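Type III effector HopU1 (Pseudomonas syringae pv. tomato, PDB 3U0J) is a type III effector that probably transfers ADP-ribose from NAD+ to arginine residues of target proteins in the infected plant. Local coordinates at residues A[44-54]-A[88-97]; A[178-186]-A[254-265]. All blocks are in the same frame, centred on the assembly; numbering follows the deposited sequence.

The two contacts sit on opposite sides of the chain's centre, their own centres about 38 Å apart and their nearest atoms about 24 Å apart, so neither touches the other. They also follow one another along the chain: contact 1 closes before contact 2 opens. Contact 1 packs two helices of the N-terminal part, 44-54 and 88-97, side by side, with helix 145-162 against both. Contact 2 lays helix 176-188 over two neighbouring strands of the five-stranded mixed sheet, and both of its segments belong to the ADP-ribosyltransferase fold. With no residue of either contact known to bind NAD+, both read as structural packing.

Contact 1 of 2, residues A[44-54]-A[88-97]; sequences RHDFYRFAARL and YPEECSAIYM
The guanidinium of R44 stacks on the Y88 ring, their planes 4° apart and R44 CZ 3.7 Å from the ring centroid, which makes a cation-pi pair. A bend of R44 at chi3 (-72°) lays the guanidinium down on the ring, and CD sits over the same face in a separate CH-pi contact. S39 takes a hydrogen bond from NH1.

No direct hydrogen bond joins the two segments; water does the bridging. Water 2 accepts from R44 NE at 3.0 Å, in the guanidinium plane, and donates to E90 OE2. Water 1 donates to the same carboxylate oxygen at 2.8 Å and more weakly to R44 O.

The apolar part centres on F47, whose ring has E90 O over one face, S93 CB at its edge, and CE1 3.6 Å from A94 CB. M97 SD makes an oblique Met-aromatic contact with the ring and lies 3.9 Å from A51 CB, while M97 CE meets L54 CD1 tip to tip.

With axes 10.0 Å apart, this is a helix pair crossing at 42° in the N-terminal helical part, F47 being a knob in a hole of helix 89-99 formed by E90, S93, A94 and M97; M150 of helix 145-162 touches both F47 and E90.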
loop_
_atom_site.group_PDB
_atom_site.type_symbol
_atom_site.label_atom_id
_atom_site.label_comp_id
_atom_site.label_asym_id
_atom_site.label_seq_id
_atom_site.Cartn_x
_atom_site.Cartn_y
_atom_site.Cartn_z
ATOM N N ARG A 44 -4.025 -18.184 -5.559
ATOM C CA ARG A 44 -3.058 -17.784 -6.578
ATOM C C ARG A 44 -3.601 -17.970 -7.992
ATOM O O ARG A 44 -3.241 -17.230 -8.898
ATOM C CB ARG A 44 -1.730 -18.503 -6.388
ATOM C CG ARG A 44 -1.000 -18.101 -5.108
ATOM C CD ARG A 44 0.445 -18.622 -5.034
ATOM N NE ARG A 44 0.491 -20.069 -4.811
ATOM C CZ ARG A 44 0.302 -20.656 -3.628
ATOM N NH1 ARG A 44 0.051 -19.920 -2.538
ATOM N NH2 ARG A 44 0.348 -21.983 -3.534
ATOM N N HIS A 45 -4.495 -18.933 -8.189
ATOM C CA HIS A 45 -5.152 -19.053 -9.484
ATOM C C HIS A 45 -6.189 -17.928 -9.681
ATOM O O HIS A 45 -6.304 -17.327 -10.758
ATOM C CB HIS A 45 -5.843 -20.409 -9.597
ATOM C CG HIS A 45 -4.992 -21.484 -10.197
ATOM N ND1 HIS A 45 -4.435 -22.498 -9.447
ATOM C CD2 HIS A 45 -4.623 -21.713 -11.478
ATOM C CE1 HIS A 45 -3.745 -23.297 -10.237
ATOM N NE2 HIS A 45 -3.841 -22.841 -11.475
ATOM N N ASP A 46 -6.964 -17.684 -8.625
ATOM C CA ASP A 46 -7.945 -16.626 -8.620
ATOM C C ASP A 46 -7.239 -15.354 -9.075
ATOM O O ASP A 46 -7.651 -14.709 -10.047
ATOM C CB ASP A 46 -8.476 -16.435 -7.207
ATOM C CG ASP A 46 -9.436 -17.518 -6.794
ATOM O OD1 ASP A 46 -9.836 -18.315 -7.674
ATOM O OD2 ASP A 46 -9.798 -17.571 -5.585
ATOM N N PHE A 47 -6.154 -15.017 -8.376
ATOM C CA PHE A 47 -5.420 -13.795 -8.667
ATOM C C PHE A 47 -4.978 -13.662 -10.123
ATOM O O PHE A 47 -5.145 -12.609 -10.737
ATOM C CB PHE A 47 -4.200 -13.651 -7.779
ATOM C CG PHE A 47 -3.413 -12.413 -8.074
ATOM C CD1 PHE A 47 -3.798 -11.186 -7.537
ATOM C CD2 PHE A 47 -2.314 -12.456 -8.930
ATOM C CE1 PHE A 47 -3.077 -10.035 -7.821
ATOM C CE2 PHE A 47 -1.585 -11.308 -9.217
ATOM C CZ PHE A 47 -1.963 -10.097 -8.667
ATOM N N TYR A 48 -4.383 -14.717 -10.654
ATOM C CA TYR A 48 -3.969 -14.719 -12.041
ATOM C C TYR A 48 -5.139 -14.366 -12.976
ATOM O O TYR A 48 -4.997 -13.529 -13.874
ATOM C CB TYR A 48 -3.364 -16.069 -12.437
ATOM C CG TYR A 48 -3.024 -16.090 -13.887
ATOM C CD1 TYR A 48 -1.885 -15.471 -14.348
ATOM C CD2 TYR A 48 -3.873 -16.673 -14.815
ATOM C CE1 TYR A 48 -1.574 -15.450 -15.701
ATOM C CE2 TYR A 48 -3.572 -16.661 -16.178
ATOM C CZ TYR A 48 -2.418 -16.046 -16.611
ATOM O OH TYR A 48 -2.094 -16.017 -17.953
ATOM N N ARG A 49 -6.290 -14.995 -12.765
ATOM C CA ARG A 49 -7.458 -14.716 -13.588
ATOM C C ARG A 49 -7.982 -13.304 -13.355
ATOM O O ARG A 49 -8.482 -12.663 -14.278
ATOM C CB ARG A 49 -8.587 -15.739 -13.338
ATOM C CG ARG A 49 -8.503 -17.015 -14.192
ATOM C CD ARG A 49 -8.046 -16.743 -15.641
ATOM N NE ARG A 49 -7.469 -17.945 -16.233
ATOM C CZ ARG A 49 -6.914 -18.002 -17.438
ATOM N NH1 ARG A 49 -6.883 -16.913 -18.195
ATOM N NH2 ARG A 49 -6.403 -19.156 -17.889
ATOM N N PHE A 50 -7.885 -12.834 -12.117
ATOM C CA PHE A 50 -8.304 -11.486 -11.780
ATOM C C PHE A 50 -7.449 -10.520 -12.536
ATOM O O PHE A 50 -7.962 -9.607 -13.193
ATOM C CB PHE A 50 -8.144 -11.206 -10.280
ATOM C CG PHE A 50 -8.093 -9.729 -9.928
ATOM C CD1 PHE A 50 -9.259 -8.985 -9.783
ATOM C CD2 PHE A 50 -6.881 -9.085 -9.739
ATOM C CE1 PHE A 50 -9.214 -7.615 -9.457
ATOM C CE2 PHE A 50 -6.835 -7.729 -9.417
ATOM C CZ PHE A 50 -8.011 -7.000 -9.273
ATOM N N ALA A 51 -6.140 -10.720 -12.433
ATOM C CA ALA A 51 -5.184 -9.776 -12.985
ATOM C C ALA A 51 -5.187 -9.802 -14.501
ATOM O O ALA A 51 -4.769 -8.829 -15.159
ATOM C CB ALA A 51 -3.784 -10.060 -12.452
ATOM N N ALA A 52 -5.642 -10.920 -15.058
ATOM C CA ALA A 52 -5.543 -11.111 -16.495
ATOM C C ALA A 52 -6.576 -10.240 -17.161
ATOM O O ALA A 52 -6.444 -9.886 -18.333
ATOM C CB ALA A 52 -5.751 -12.562 -16.864
ATOM N N ARG A 53 -7.601 -9.889 -16.394
ATOM C CA ARG A 53 -8.687 -9.055 -16.894
ATOM C C ARG A 53 -8.446 -7.559 -16.748
ATOM O O ARG A 53 -9.187 -6.768 -17.320
ATOM C CB ARG A 53 -10.009 -9.421 -16.214
ATOM C CG ARG A 53 -10.763 -10.584 -16.867
ATOM C CD ARG A 53 -12.190 -10.666 -16.299
ATOM N NE ARG A 53 -12.159 -10.568 -14.839
ATOM C CZ ARG A 53 -12.194 -11.616 -14.019
ATOM N NH1 ARG A 53 -12.293 -12.848 -14.518
ATOM N NH2 ARG A 53 -12.141 -11.431 -12.701
ATOM N N LEU A 54 -7.429 -7.166 -15.985
ATOM C CA LEU A 54 -7.126 -5.746 -15.828
ATOM C C LEU A 54 -6.723 -5.109 -17.156
ATOM O O LEU A 54 -6.131 -5.742 -18.016
ATOM C CB LEU A 54 -6.005 -5.523 -14.809
ATOM C CG LEU A 54 -6.199 -5.985 -13.364
ATOM C CD1 LEU A 54 -4.916 -5.768 -12.531
ATOM C CD2 LEU A 54 -7.349 -5.256 -12.770
ATOM N N TYR A 88 5.563 -16.005 -3.595
ATOM C CA TYR A 88 5.136 -16.396 -4.925
ATOM C C TYR A 88 5.135 -15.251 -5.938
ATOM O O TYR A 88 5.081 -14.082 -5.565
ATOM C CB TYR A 88 3.768 -17.050 -4.842
ATOM C CG TYR A 88 3.798 -18.380 -4.137
ATOM C CD1 TYR A 88 3.987 -19.557 -4.845
ATOM C CD2 TYR A 88 3.636 -18.462 -2.760
ATOM C CE1 TYR A 88 4.014 -20.780 -4.206
ATOM C CE2 TYR A 88 3.652 -19.682 -2.107
ATOM C CZ TYR A 88 3.845 -20.837 -2.835
ATOM O OH TYR A 88 3.869 -22.052 -2.189
ATOM N N PRO A 89 5.238 -15.585 -7.235
ATOM C CA PRO A 89 5.172 -14.586 -8.304
ATOM C C PRO A 89 3.837 -13.843 -8.299
ATOM O O PRO A 89 3.773 -12.647 -8.588
ATOM C CB PRO A 89 5.302 -15.424 -9.565
ATOM C CG PRO A 89 6.080 -16.605 -9.144
ATOM C CD PRO A 89 5.641 -16.908 -7.741
ATOM N N GLU A 90 2.770 -14.552 -7.968
ATOM C CA GLU A 90 1.467 -13.915 -7.879
ATOM C C GLU A 90 1.509 -12.814 -6.810
ATOM O O GLU A 90 0.858 -11.782 -6.949
ATOM C CB GLU A 90 0.360 -14.953 -7.604
ATOM C CG GLU A 90 0.128 -15.952 -8.749
ATOM C CD GLU A 90 1.087 -17.173 -8.752
ATOM O OE1 GLU A 90 2.107 -17.177 -8.023
ATOM O OE2 GLU A 90 0.811 -18.140 -9.497
ATOM N N GLU A 91 2.301 -13.017 -5.763
ATOM C CA GLU A 91 2.388 -12.030 -4.695
ATOM C C GLU A 91 3.241 -10.844 -5.114
ATOM O O GLU A 91 2.872 -9.681 -4.908
ATOM C CB GLU A 91 2.902 -12.670 -3.407
ATOM C CG GLU A 91 1.818 -13.416 -2.667
ATOM C CD GLU A 91 2.310 -14.629 -1.900
ATOM O OE1 GLU A 91 3.488 -15.020 -2.075
ATOM O OE2 GLU A 91 1.518 -15.187 -1.108
ATOM N N CYS A 92 4.378 -11.128 -5.729
ATOM C CA CYS A 92 5.180 -10.033 -6.269
ATOM C C CYS A 92 4.324 -9.174 -7.184
ATOM O O CYS A 92 4.318 -7.955 -7.067
ATOM C CB CYS A 92 6.394 -10.564 -7.018
ATOM S SG CYS A 92 7.546 -11.374 -5.924
ATOM N N SER A 93 3.587 -9.832 -8.077
ATOM C CA SER A 93 2.735 -9.151 -9.052
ATOM C C SER A 93 1.668 -8.280 -8.384
ATOM O O SER A 93 1.370 -7.180 -8.849
ATOM C CB SER A 93 2.070 -10.166 -9.995
ATOM O OG SER A 93 3.040 -10.951 -10.660
ATOM N N ALA A 94 1.085 -8.783 -7.300
ATOM C CA ALA A 94 0.080 -8.028 -6.590
ATOM C C ALA A 94 0.739 -6.768 -6.017
ATOM O O ALA A 94 0.189 -5.673 -6.119
ATOM C CB ALA A 94 -0.541 -8.859 -5.519
ATOM N N ILE A 95 1.929 -6.895 -5.441
ATOM C CA ILE A 95 2.585 -5.694 -4.934
ATOM C C ILE A 95 2.867 -4.732 -6.088
ATOM O O ILE A 95 2.525 -3.552 -6.029
ATOM C CB ILE A 95 3.906 -6.001 -4.265
ATOM C CG1 ILE A 95 3.696 -6.734 -2.952
ATOM C CG2 ILE A 95 4.675 -4.722 -4.041
ATOM C CD1 ILE A 95 4.983 -7.314 -2.429
ATOM N N TYR A 96 3.497 -5.247 -7.137
ATOM C CA TYR A 96 3.810 -4.433 -8.307
ATOM C C TYR A 96 2.571 -3.687 -8.799
ATOM O O TYR A 96 2.587 -2.464 -8.911
ATOM C CB TYR A 96 4.380 -5.301 -9.431
ATOM C CG TYR A 96 4.861 -4.525 -10.641
ATOM C CD1 TYR A 96 3.976 -4.121 -11.629
ATOM C CD2 TYR A 96 6.207 -4.222 -10.808
ATOM C CE1 TYR A 96 4.415 -3.417 -12.751
ATOM C CE2 TYR A 96 6.661 -3.528 -11.917
ATOM C CZ TYR A 96 5.768 -3.123 -12.888
ATOM O OH TYR A 96 6.217 -2.416 -13.996
ATOM N N MET A 97 1.499 -4.428 -9.074
ATOM C CA MET A 97 0.295 -3.852 -9.662
ATOM C C MET A 97 -0.328 -2.821 -8.737
ATOM O O MET A 97 -0.908 -1.841 -9.201
ATOM C CB MET A 97 -0.724 -4.930 -10.008
ATOM C CG MET A 97 -0.335 -5.752 -11.214
ATOM S SD MET A 97 -1.481 -7.098 -11.535
ATOM C CE MET A 97 -1.445 -6.996 -13.306
HETATM O O HOH W 1 -1.433 -19.289 -10.621
HETATM O O HOH W 2 1.555 -20.501 -7.546
#

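Contact 2 of 2, residues A[178-186]-A[254-265]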
loop_
_atom_site.group_PDB
_atom_site.type_symbol
_atom_site.label_atom_id
_atom_site.label_comp_id
_atom_site.label_asym_id
_atom_site.label_seq_id
_atom_site.Cartn_x
_atom_site.Cartn_y
_atom_site.Cartn_z
ATOM N N THR A 178 -9.502 18.579 7.141
ATOM C CA THR A 178 -8.606 17.454 7.386
ATOM C C THR A 178 -7.586 17.748 8.503
ATOM O O THR A 178 -7.432 16.970 9.450
ATOM C CB THR A 178 -7.872 16.997 6.090
ATOM O OG1 THR A 178 -8.834 16.579 5.108
ATOM C CG2 THR A 178 -6.927 15.839 6.389
ATOM N N ILE A 179 -6.896 18.873 8.398
ATOM C CA ILE A 179 -5.930 19.264 9.421
ATOM C C ILE A 179 -6.561 19.287 10.816
ATOM O O ILE A 179 -6.024 18.712 11.765
ATOM C CB ILE A 179 -5.303 20.655 9.107
ATOM C CG1 ILE A 179 -4.448 20.583 7.833
ATOM C CG2 ILE A 179 -4.468 21.141 10.269
ATOM C CD1 ILE A 179 -4.063 21.926 7.262
ATOM N N ALA A 180 -7.705 19.953 10.926
ATOM C CA ALA A 180 -8.449 20.034 12.176
ATOM C C ALA A 180 -8.759 18.650 12.774
ATOM O O ALA A 180 -8.668 18.440 14.003
ATOM C CB ALA A 180 -9.728 20.819 11.959
ATOM N N ARG A 181 -9.121 17.700 11.914
ATOM C CA ARG A 181 -9.443 16.374 12.406
ATOM C C ARG A 181 -8.242 15.751 13.096
ATOM O O ARG A 181 -8.373 15.143 14.160
ATOM C CB ARG A 181 -9.927 15.465 11.286
ATOM C CG ARG A 181 -10.320 14.088 11.772
ATOM C CD ARG A 181 -10.590 13.191 10.598
ATOM N NE ARG A 181 -11.769 13.651 9.869
ATOM C CZ ARG A 181 -11.909 13.564 8.547
ATOM N NH1 ARG A 181 -10.923 13.051 7.801
ATOM N NH2 ARG A 181 -13.029 14.009 7.968
ATOM N N LEU A 182 -7.071 15.896 12.488
ATOM C CA LEU A 182 -5.884 15.266 13.038
ATOM C C LEU A 182 -5.527 15.888 14.372
ATOM O O LEU A 182 -5.250 15.171 15.340
ATOM C CB LEU A 182 -4.716 15.358 12.065
ATOM C CG LEU A 182 -4.982 14.496 10.839
ATOM C CD1 LEU A 182 -3.971 14.712 9.742
ATOM C CD2 LEU A 182 -5.013 13.042 11.267
ATOM N N TYR A 183 -5.533 17.219 14.436
ATOM C CA TYR A 183 -5.249 17.881 15.706
ATOM C C TYR A 183 -6.279 17.414 16.712
ATOM O O TYR A 183 -5.951 17.130 17.855
ATOM C CB TYR A 183 -5.270 19.394 15.577
ATOM C CG TYR A 183 -3.972 20.003 15.085
ATOM C CD1 TYR A 183 -2.839 20.021 15.884
ATOM C CD2 TYR A 183 -3.890 20.576 13.831
ATOM C CE1 TYR A 183 -1.664 20.582 15.437
ATOM C CE2 TYR A 183 -2.728 21.136 13.378
ATOM C CZ TYR A 183 -1.618 21.135 14.179
ATOM O OH TYR A 183 -0.457 21.701 13.710
ATOM N N HIS A 184 -7.523 17.280 16.269
ATOM C CA HIS A 184 -8.547 16.755 17.160
ATOM C C HIS A 184 -8.249 15.344 17.685
ATOM O O HIS A 184 -8.367 15.076 18.878
ATOM C CB HIS A 184 -9.912 16.788 16.489
ATOM C CG HIS A 184 -11.015 16.327 17.383
ATOM N ND1 HIS A 184 -11.411 17.038 18.497
ATOM C CD2 HIS A 184 -11.792 15.219 17.344
ATOM C CE1 HIS A 184 -12.393 16.390 19.099
ATOM N NE2 HIS A 184 -12.647 15.286 18.417
ATOM N N LEU A 185 -7.883 14.440 16.786
ATOM C CA LEU A 185 -7.559 13.076 17.175
ATOM C C LEU A 185 -6.461 13.105 18.223
ATOM O O LEU A 185 -6.543 12.429 19.260
ATOM C CB LEU A 185 -7.103 12.281 15.955
ATOM C CG LEU A 185 -8.039 11.243 15.331
ATOM C CD1 LEU A 185 -9.456 11.464 15.753
ATOM C CD2 LEU A 185 -7.933 11.234 13.811
ATOM N N PHE A 186 -5.434 13.900 17.928
ATOM C CA PHE A 186 -4.312 14.113 18.831
ATOM C C PHE A 186 -4.757 14.605 20.210
ATOM O O PHE A 186 -4.418 14.012 21.246
ATOM C CB PHE A 186 -3.358 15.135 18.229
ATOM C CG PHE A 186 -2.246 15.522 19.144
ATOM C CD1 PHE A 186 -2.093 16.836 19.558
ATOM C CD2 PHE A 186 -1.351 14.563 19.612
ATOM C CE1 PHE A 186 -1.052 17.200 20.414
ATOM C CE2 PHE A 186 -0.291 14.915 20.474
ATOM C CZ PHE A 186 -0.141 16.237 20.870
ATOM N N HIS A 254 2.836 13.431 18.763
ATOM C CA HIS A 254 3.031 14.884 18.723
ATOM C C HIS A 254 2.360 15.471 17.495
ATOM O O HIS A 254 2.126 14.769 16.528
ATOM C CB HIS A 254 4.526 15.238 18.707
ATOM C CG HIS A 254 5.342 14.474 19.709
ATOM N ND1 HIS A 254 5.363 14.791 21.054
ATOM C CD2 HIS A 254 6.160 13.401 19.564
ATOM C CE1 HIS A 254 6.156 13.944 21.693
ATOM N NE2 HIS A 254 6.652 13.092 20.814
ATOM N N ALA A 255 2.061 16.761 17.521
ATOM C CA ALA A 255 1.407 17.418 16.393
ATOM C C ALA A 255 1.694 18.909 16.456
ATOM O O ALA A 255 1.380 19.556 17.447
ATOM C CB ALA A 255 -0.088 17.175 16.448
ATOM N N SER A 256 2.351 19.414 15.441
ATOM C CA SER A 256 2.835 20.752 15.448
ATOM C C SER A 256 2.927 21.375 14.078
ATOM O O SER A 256 2.855 20.733 13.101
ATOM C CB SER A 256 4.198 20.752 16.100
ATOM O OG SER A 256 5.020 19.774 15.546
ATOM N N ALA A 257 3.096 22.671 14.028
ATOM C CA ALA A 257 3.224 23.360 12.779
ATOM C C ALA A 257 4.633 23.361 12.293
ATOM O O ALA A 257 5.527 23.072 13.011
ATOM C CB ALA A 257 2.755 24.718 12.918
ATOM N N LEU A 258 4.782 23.665 11.021
ATOM C CA LEU A 258 6.041 23.826 10.353
ATOM C C LEU A 258 5.952 25.132 9.616
ATOM O O LEU A 258 5.374 26.044 10.070
ATOM C CB LEU A 258 6.245 22.707 9.368
ATOM C CG LEU A 258 6.097 21.276 9.831
ATOM C CD1 LEU A 258 6.107 20.347 8.687
ATOM C CD2 LEU A 258 7.185 20.921 10.733
ATOM N N SER A 259 6.501 25.236 8.451
ATOM C CA SER A 259 6.386 26.472 7.715
ATOM C C SER A 259 4.941 26.741 7.358
ATOM O O SER A 259 4.109 26.091 7.873
ATOM C CB SER A 259 7.172 26.279 6.457
ATOM O OG SER A 259 7.728 24.986 6.473
ATOM N N GLU A 260 4.636 27.697 6.485
ATOM C CA GLU A 260 3.316 27.797 5.891
ATOM C C GLU A 260 2.420 27.755 7.140
ATOM O O GLU A 260 2.752 28.440 8.120
ATOM C CB GLU A 260 3.063 26.628 4.946
ATOM C CG GLU A 260 3.062 26.963 3.467
ATOM C CD GLU A 260 4.397 26.665 2.771
ATOM O OE1 GLU A 260 5.470 26.734 3.428
ATOM O OE2 GLU A 260 4.369 26.358 1.555
ATOM N N GLY A 261 1.318 26.985 7.179
ATOM C CA GLY A 261 0.756 26.200 6.091
ATOM C C GLY A 261 0.912 24.694 6.259
ATOM O O GLY A 261 0.049 23.910 5.861
ATOM N N LYS A 262 2.032 24.286 6.838
ATOM C CA LYS A 262 2.374 22.879 6.905
ATOM C C LYS A 262 2.276 22.355 8.325
ATOM O O LYS A 262 2.502 23.087 9.302
ATOM C CB LYS A 262 3.782 22.635 6.345
ATOM C CG LYS A 262 3.989 23.201 4.947
ATOM C CD LYS A 262 5.052 22.452 4.145
ATOM C CE LYS A 262 5.049 22.941 2.712
ATOM N NZ LYS A 262 5.408 21.868 1.766
ATOM N N HIS A 263 1.946 21.075 8.440
ATOM C CA HIS A 263 1.816 20.465 9.751
ATOM C C HIS A 263 2.497 19.116 9.816
ATOM O O HIS A 263 2.610 18.412 8.822
ATOM C CB HIS A 263 0.349 20.363 10.132
ATOM C CG HIS A 263 -0.383 21.656 9.988
ATOM N ND1 HIS A 263 -0.631 22.490 11.058
ATOM C CD2 HIS A 263 -0.880 22.280 8.892
ATOM C CE1 HIS A 263 -1.270 23.565 10.627
ATOM N NE2 HIS A 263 -1.430 23.465 9.317
ATOM N N LEU A 264 2.968 18.771 11.000
ATOM C CA LEU A 264 3.673 17.537 11.176
ATOM C C LEU A 264 2.994 16.764 12.274
ATOM O O LEU A 264 2.868 17.256 13.392
ATOM C CB LEU A 264 5.122 17.819 11.569
ATOM C CG LEU A 264 5.874 16.624 12.166
ATOM C CD1 LEU A 264 6.147 15.576 11.113
ATOM C CD2 LEU A 264 7.165 17.062 12.776
ATOM N N PHE A 265 2.553 15.552 11.966
ATOM C CA PHE A 265 2.057 14.653 13.006
ATOM C C PHE A 265 3.000 13.491 13.182
ATOM O O PHE A 265 3.375 12.825 12.213
ATOM C CB PHE A 265 0.652 14.160 12.690
ATOM C CG PHE A 265 -0.288 15.257 12.432
ATOM C CD1 PHE A 265 -1.018 15.803 13.465
ATOM C CD2 PHE A 265 -0.399 15.797 11.161
ATOM C CE1 PHE A 265 -1.866 16.864 13.238
ATOM C CE2 PHE A 265 -1.248 16.846 10.912
ATOM C CZ PHE A 265 -1.988 17.387 11.957
#
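H254, at the start of the second segment, runs across one face of F186: its CA is 3.8 Å from F186 CE2, and its carbonyl carbon lies over that face. A255 follows with its methyl over the same face, a CH-pi contact with CB 4.0 Å from the ring centroid. F186 reaches this place because its CG stands anti to the backbone N (chi1 174°), which swings the ring out over the strand. The A255 methyl also touches Y183 CE1, and A255 O lies near the edge of the tyrosine ring. At S256 and A257 the strand backbone runs past the Y183 hydroxyl, whose OH is 3.4 Å from S256 C.

The hairpin then turns away from the helix and returns at H263. Here ND1 and Y183 OH share a 2.8 Å hydrogen bond, the hydroxyl lying in the plane of the imidazole and ND1 in that of the phenol, although the two ring planes stand at 84°. I179 sits over one imidazole face, its CG2 3.9 Å from the ring centroid, with CD1 reaching CD2. F265 completes the row: its edge points at the face of Y183, centroids 5.2 Å apart and planes at 64°, while L182 CB presses on one of its own faces, 3.4 Å from CZ.

Helix 176-188 is thus packed on adjacent antiparallel strands chiefly through aromatic faces and aliphatic groups. The single polar link between the segments ties the Y183 hydroxyl oxygen to ND1 and probably limits the rotation of the imidazole. F265 covers one face of Y183 and I179 one face of H263, so the bond sits in largely apolar surroundings on a partly exposed edge of the fold.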